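Putative dioxygenase (1H-3-hydroxy-4-oxoquinaldine 2,4-dioxygenase) (Mycobacteroides abscessus subsp. abscessus, PDB 6RA3) cleaves the heterocyclic ring of the Pseudomonas quinolone signal with dioxygen, giving N-octanoylanthranilate and carbon monoxide. Local coordinates at residues 154-159 and 163-168; 116-121 and 254-259. One frame throughout, in Å; residues are numbered along the deposited sequence.

Contact 1: 154-159 and 163-168; sequences SWLAGT and AVLDHV
Leu156 reaches across to the helix of 163-168 and carries most of the apolar contact, each of its two methyls having its own partners. CD2 meets two valines one helical turn apart: Val164 through CG1 at 3.9 Å and Val168 through CG2 at 4.0 Å. The Leu156 side chain runs antiparallel alongside both valines. Its other methyl, CD1, lies 4.1 Å from CD2 of Leu165, the two leucines being nearly perpendicular. In Leu156 CG stands anti to the carbonyl carbon (chi1 -62°) and the chain is extended beyond it, which carries the forked end to the valines although the CB itself does not head that way.

Thr159, just past the end of the first helix, adds looser contacts: its CG2 is 4.3 Å from Leu165 CD2 and 4.4 Å from Val164 CG1, while Leu165 CD1 comes to 4.1 Å from the Thr159 carbonyl O. Thr159 OG1 is hydrogen-bonded to OE2 of Glu244 and to the backbone N of Asn161.

The chain leaves helix 144-156 at Ala157, which has positive phi, and turns back through Gly158 to enter helix 162-170. Ile250 and Glu251 of helix 248-251 also pack on Val164, and the Trp155 ring stacks on the active-site His246. Both helices belong to the helical insertion between strands 116-120 and 209-214, the usual place of the cap in alpha/beta hydrolases.

Contact 2: 116-121 and 254-259; sequences AVMILD and QQVAAE
Met118 and Leu120, alternate residues of strand 116-120, send their side chains to the same side of the sheet and meet Val256 and Glu259, one turn apart on the helix. The methionine makes the larger contact. Its CE lies 3.5 Å from both CB and the backbone C of Glu259, and its SD is 4.1 Å from Val256 CG1 and 4.0 Å from the Val256 backbone O, so the thioether end rests along the turn between the two residues. CG of Met118 is anti to the backbone N (chi1 176°), and a bend at chi3 (-69°) sets the terminal methyl against the base of the glutamate, whose side chain lies crosswise to it. Leu120 and Val256 meet end on, CD1 to CG1 at 4.0 Å. That same valine methyl also touches the sulfur, and thus bridges the two strand residues.

Farther out, the Glu259 chain bends at chi2 and carries the carboxylate away to salt bridges with Arg211 and Arg239, so two strands beyond 116-120 also hold this helix residue. Met41 and Leu241 pack on Val256, while Ala260 and Leu263 of the same helix extend the cover over Met118. On the strand's other face Val117 and Ile119 pack against helix 99-109.

Strand and helix run nearly antiparallel, at 156°, with their axes 10.5 Å apart at closest approach. The eight-stranded sheet, in order 1-2-4-3-5-6-7-8 with its second strand antiparallel, is that of the alpha/beta hydrolase fold; 116-120 is the sixth strand and 253-266 the last helix. Just past the strand, Asp121 OD1 is hydrogen-bonded to ND1 of the active-site His246, consistent with the acid-histidine pair of a catalytic triad, although the acid more usually follows the seventh strand.

In the fold
The two contacts lie in different parts of the enzyme, contact 1 within the helical insertion after strand 116-120, contact 2 between the central sheet and the last helix. Their centres are about 19 Å apart and their nearest atoms about 6 Å apart, and they do not touch. Contact 2 is buried, its centre about 10 Å from that of the chain; contact 1 is more peripheral, at about 17 Å. The active-site His246 relates them: its side chain is about 7 Å from that of Val164 in contact 1 and about 8 Å from that of Leu120 in contact 2. Leu120 is also about 10 Å, side chain to side chain, from His97, a substrate-binding residue.

Contact 1: 154-159 and 163-168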
loop_
_atom_site.group_PDB
_atom_site.type_symbol
_atom_site.label_atom_id
_atom_site.label_comp_id
_atom_site.label_asym_id
_atom_site.label_seq_id
_atom_site.Cartn_x
_atom_site.Cartn_y
_atom_site.Cartn_z
ATOM N N SER A 154 24.487 -18.196 5.198
ATOM C CA SER A 154 24.583 -19.436 4.421
ATOM C C SER A 154 23.567 -19.471 3.274
ATOM O O SER A 154 23.796 -20.145 2.258
ATOM C CB SER A 154 24.422 -20.664 5.341
ATOM O OG SER A 154 23.104 -20.831 5.841
ATOM N N TRP A 155 22.449 -18.748 3.412
ATOM C CA TRP A 155 21.479 -18.616 2.324
ATOM C C TRP A 155 22.030 -17.763 1.176
ATOM O O TRP A 155 21.779 -18.049 -0.005
ATOM C CB TRP A 155 20.192 -18.012 2.882
ATOM C CG TRP A 155 19.413 -18.942 3.779
ATOM C CD1 TRP A 155 19.541 -20.297 3.871
ATOM C CD2 TRP A 155 18.381 -18.576 4.708
ATOM N NE1 TRP A 155 18.651 -20.800 4.797
ATOM C CE2 TRP A 155 17.934 -19.761 5.328
ATOM C CE3 TRP A 155 17.793 -17.358 5.073
ATOM C CZ2 TRP A 155 16.923 -19.769 6.290
ATOM C CZ3 TRP A 155 16.798 -17.369 6.038
ATOM C CH2 TRP A 155 16.371 -18.573 6.631
ATOM N N LEU A 156 22.791 -16.717 1.505
ATOM C CA LEU A 156 23.410 -15.863 0.493
ATOM C C LEU A 156 24.607 -16.540 -0.169
ATOM O O LEU A 156 24.833 -16.360 -1.374
ATOM C CB LEU A 156 23.867 -14.539 1.123
ATOM C CG LEU A 156 22.826 -13.622 1.743
ATOM C CD1 LEU A 156 23.499 -12.380 2.261
ATOM C CD2 LEU A 156 21.753 -13.265 0.709
ATOM N N ALA A 157 25.405 -17.272 0.611
ATOM C CA ALA A 157 26.584 -17.971 0.100
ATOM C C ALA A 157 27.515 -17.007 -0.631
ATOM O O ALA A 157 28.137 -17.350 -1.638
ATOM C CB ALA A 157 26.175 -19.126 -0.809
ATOM N N GLY A 158 27.604 -15.778 -0.127
ATOM C CA GLY A 158 28.379 -14.760 -0.807
ATOM C C GLY A 158 27.955 -14.530 -2.253
ATOM O O GLY A 158 28.780 -14.632 -3.165
ATOM N N THR A 159 26.676 -14.232 -2.478
ATOM C CA THR A 159 26.163 -13.823 -3.781
ATOM C C THR A 159 26.297 -12.304 -3.981
ATOM O O THR A 159 26.437 -11.536 -3.030
ATOM C CB THR A 159 24.697 -14.237 -3.914
ATOM O OG1 THR A 159 24.178 -13.800 -5.177
ATOM C CG2 THR A 159 23.849 -13.620 -2.778
ATOM N N ALA A 163 18.797 -8.567 -6.560
ATOM C CA ALA A 163 17.453 -8.960 -6.133
ATOM C C ALA A 163 17.492 -9.717 -4.807
ATOM O O ALA A 163 16.717 -9.420 -3.890
ATOM C CB ALA A 163 16.772 -9.811 -7.216
ATOM N N VAL A 164 18.366 -10.721 -4.699
ATOM C CA VAL A 164 18.437 -11.523 -3.478
ATOM C C VAL A 164 18.958 -10.676 -2.318
ATOM O O VAL A 164 18.384 -10.675 -1.225
ATOM C CB VAL A 164 19.299 -12.782 -3.699
ATOM C CG1 VAL A 164 19.463 -13.578 -2.396
ATOM C CG2 VAL A 164 18.664 -13.678 -4.725
ATOM N N LEU A 165 20.034 -9.922 -2.548
ATOM C CA LEU A 165 20.556 -9.042 -1.510
ATOM C C LEU A 165 19.497 -8.058 -1.035
ATOM O O LEU A 165 19.264 -7.928 0.171
ATOM C CB LEU A 165 21.778 -8.287 -2.021
ATOM C CG LEU A 165 23.047 -9.114 -2.179
ATOM C CD1 LEU A 165 24.138 -8.213 -2.676
ATOM C CD2 LEU A 165 23.445 -9.801 -0.867
ATOM N N ASP A 166 18.863 -7.335 -1.968
ATOM C CA ASP A 166 17.870 -6.337 -1.583
ATOM C C ASP A 166 16.724 -6.975 -0.806
ATOM O O ASP A 166 16.244 -6.408 0.183
ATOM C CB ASP A 166 17.346 -5.605 -2.822
ATOM C CG ASP A 166 18.275 -4.486 -3.280
ATOM O OD1 ASP A 166 19.277 -4.205 -2.596
ATOM O OD2 ASP A 166 18.002 -3.883 -4.329
ATOM N N HIS A 167 16.290 -8.169 -1.214
ATOM C CA HIS A 167 15.161 -8.821 -0.556
ATOM C C HIS A 167 15.492 -9.194 0.884
ATOM O O HIS A 167 14.649 -9.054 1.784
ATOM C CB HIS A 167 14.774 -10.055 -1.336
ATOM C CG HIS A 167 13.703 -10.870 -0.693
ATOM N ND1 HIS A 167 12.363 -10.582 -0.835
ATOM C CD2 HIS A 167 13.770 -11.987 0.064
ATOM C CE1 HIS A 167 11.655 -11.471 -0.161
ATOM N NE2 HIS A 167 12.487 -12.339 0.383
ATOM N N VAL A 168 16.713 -9.676 1.118
ATOM C CA VAL A 168 17.121 -10.101 2.455
ATOM C C VAL A 168 17.414 -8.895 3.349
ATOM O O VAL A 168 16.995 -8.861 4.515
ATOM C CB VAL A 168 18.344 -11.034 2.339
ATOM C CG1 VAL A 168 18.897 -11.364 3.719
ATOM C CG2 VAL A 168 17.968 -12.295 1.612
#

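Contact 2: 116-121 and 254-259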
loop_
_atom_site.group_PDB
_atom_site.type_symbol
_atom_site.label_atom_id
_atom_site.label_comp_id
_atom_site.label_asym_id
_atom_site.label_seq_id
_atom_site.Cartn_x
_atom_site.Cartn_y
_atom_site.Cartn_z
ATOM N N ALA A 116 -0.655 -30.196 -9.299
ATOM C CA ALA A 116 0.794 -30.112 -9.266
ATOM C C ALA A 116 1.220 -29.149 -8.166
ATOM O O ALA A 116 0.436 -28.313 -7.701
ATOM C CB ALA A 116 1.355 -29.679 -10.620
ATOM N N VAL A 117 2.486 -29.276 -7.784
ATOM C CA VAL A 117 3.120 -28.490 -6.728
ATOM C C VAL A 117 4.579 -28.311 -7.090
ATOM O O VAL A 117 5.286 -29.293 -7.315
ATOM C CB VAL A 117 3.046 -29.166 -5.335
ATOM C CG1 VAL A 117 3.917 -28.396 -4.316
ATOM C CG2 VAL A 117 1.627 -29.305 -4.854
ATOM N N MET A 118 5.055 -27.075 -7.081
ATOM C CA MET A 118 6.477 -26.776 -7.191
ATOM C C MET A 118 7.016 -26.316 -5.840
ATOM O O MET A 118 6.400 -25.475 -5.170
ATOM C CB MET A 118 6.741 -25.696 -8.241
ATOM C CG MET A 118 8.184 -25.270 -8.332
ATOM S SD MET A 118 8.680 -24.489 -9.899
ATOM C CE MET A 118 8.552 -25.927 -10.913
ATOM N N ILE A 119 8.179 -26.850 -5.459
ATOM C CA ILE A 119 8.856 -26.492 -4.216
ATOM C C ILE A 119 10.248 -25.997 -4.558
ATOM O O ILE A 119 10.923 -26.562 -5.425
ATOM C CB ILE A 119 8.894 -27.674 -3.228
ATOM C CG1 ILE A 119 7.457 -28.118 -2.898
ATOM C CG2 ILE A 119 9.654 -27.296 -1.963
ATOM C CD1 ILE A 119 7.343 -29.348 -2.010
ATOM N N LEU A 120 10.648 -24.906 -3.911
ATOM C CA LEU A 120 11.926 -24.237 -4.128
ATOM C C LEU A 120 12.796 -24.434 -2.885
ATOM O O LEU A 120 12.444 -23.955 -1.798
ATOM C CB LEU A 120 11.724 -22.747 -4.402
ATOM C CG LEU A 120 11.303 -22.220 -5.780
ATOM C CD1 LEU A 120 10.363 -23.146 -6.510
ATOM C CD2 LEU A 120 10.674 -20.853 -5.588
ATOM N N ASP A 121 13.910 -25.163 -3.052
ATOM C CA ASP A 121 15.043 -25.189 -2.109
ATOM C C ASP A 121 14.642 -25.643 -0.704
ATOM O O ASP A 121 14.966 -24.993 0.288
ATOM C CB ASP A 121 15.720 -23.821 -2.064
ATOM C CG ASP A 121 17.242 -23.914 -2.051
ATOM O OD1 ASP A 121 17.832 -24.211 -0.986
ATOM O OD2 ASP A 121 17.854 -23.691 -3.119
ATOM N N GLN A 254 12.957 -15.883 -14.091
ATOM C CA GLN A 254 12.427 -16.397 -15.356
ATOM C C GLN A 254 12.553 -17.920 -15.437
ATOM O O GLN A 254 11.600 -18.629 -15.804
ATOM C CB GLN A 254 13.145 -15.738 -16.531
ATOM C CG GLN A 254 12.783 -16.375 -17.861
ATOM C CD GLN A 254 12.721 -15.367 -18.983
ATOM O OE1 GLN A 254 13.578 -14.480 -19.089
ATOM N NE2 GLN A 254 11.694 -15.485 -19.827
ATOM N N GLN A 255 13.727 -18.445 -15.081
ATOM C CA GLN A 255 13.936 -19.883 -15.145
ATOM C C GLN A 255 12.947 -20.618 -14.254
ATOM O O GLN A 255 12.354 -21.629 -14.664
ATOM C CB GLN A 255 15.380 -20.205 -14.760
ATOM C CG GLN A 255 16.402 -19.434 -15.612
ATOM C CD GLN A 255 17.854 -19.851 -15.363
ATOM O OE1 GLN A 255 18.120 -20.950 -14.870
ATOM N NE2 GLN A 255 18.797 -18.966 -15.700
ATOM N N VAL A 256 12.725 -20.118 -13.038
ATOM C CA VAL A 256 11.824 -20.836 -12.152
ATOM C C VAL A 256 10.410 -20.706 -12.665
ATOM O O VAL A 256 9.617 -21.658 -12.586
ATOM C CB VAL A 256 11.954 -20.352 -10.689
ATOM C CG1 VAL A 256 10.862 -20.982 -9.818
ATOM C CG2 VAL A 256 13.300 -20.721 -10.133
ATOM N N ALA A 257 10.063 -19.530 -13.202
ATOM C CA ALA A 257 8.726 -19.359 -13.756
ATOM C C ALA A 257 8.532 -20.323 -14.917
ATOM O O ALA A 257 7.536 -21.059 -14.985
ATOM C CB ALA A 257 8.520 -17.907 -14.188
ATOM N N ALA A 258 9.509 -20.353 -15.820
ATOM C CA ALA A 258 9.545 -21.360 -16.879
ATOM C C ALA A 258 9.273 -22.763 -16.342
ATOM O O ALA A 258 8.446 -23.501 -16.898
ATOM C CB ALA A 258 10.898 -21.308 -17.573
ATOM N N GLU A 259 9.932 -23.135 -15.225
ATOM C CA GLU A 259 9.743 -24.475 -14.668
ATOM C C GLU A 259 8.303 -24.697 -14.232
ATOM O O GLU A 259 7.745 -25.783 -14.444
ATOM C CB GLU A 259 10.675 -24.705 -13.474
ATOM C CG GLU A 259 12.115 -24.893 -13.807
ATOM C CD GLU A 259 12.405 -26.232 -14.507
ATOM O OE1 GLU A 259 11.627 -27.203 -14.361
ATOM O OE2 GLU A 259 13.430 -26.291 -15.210
#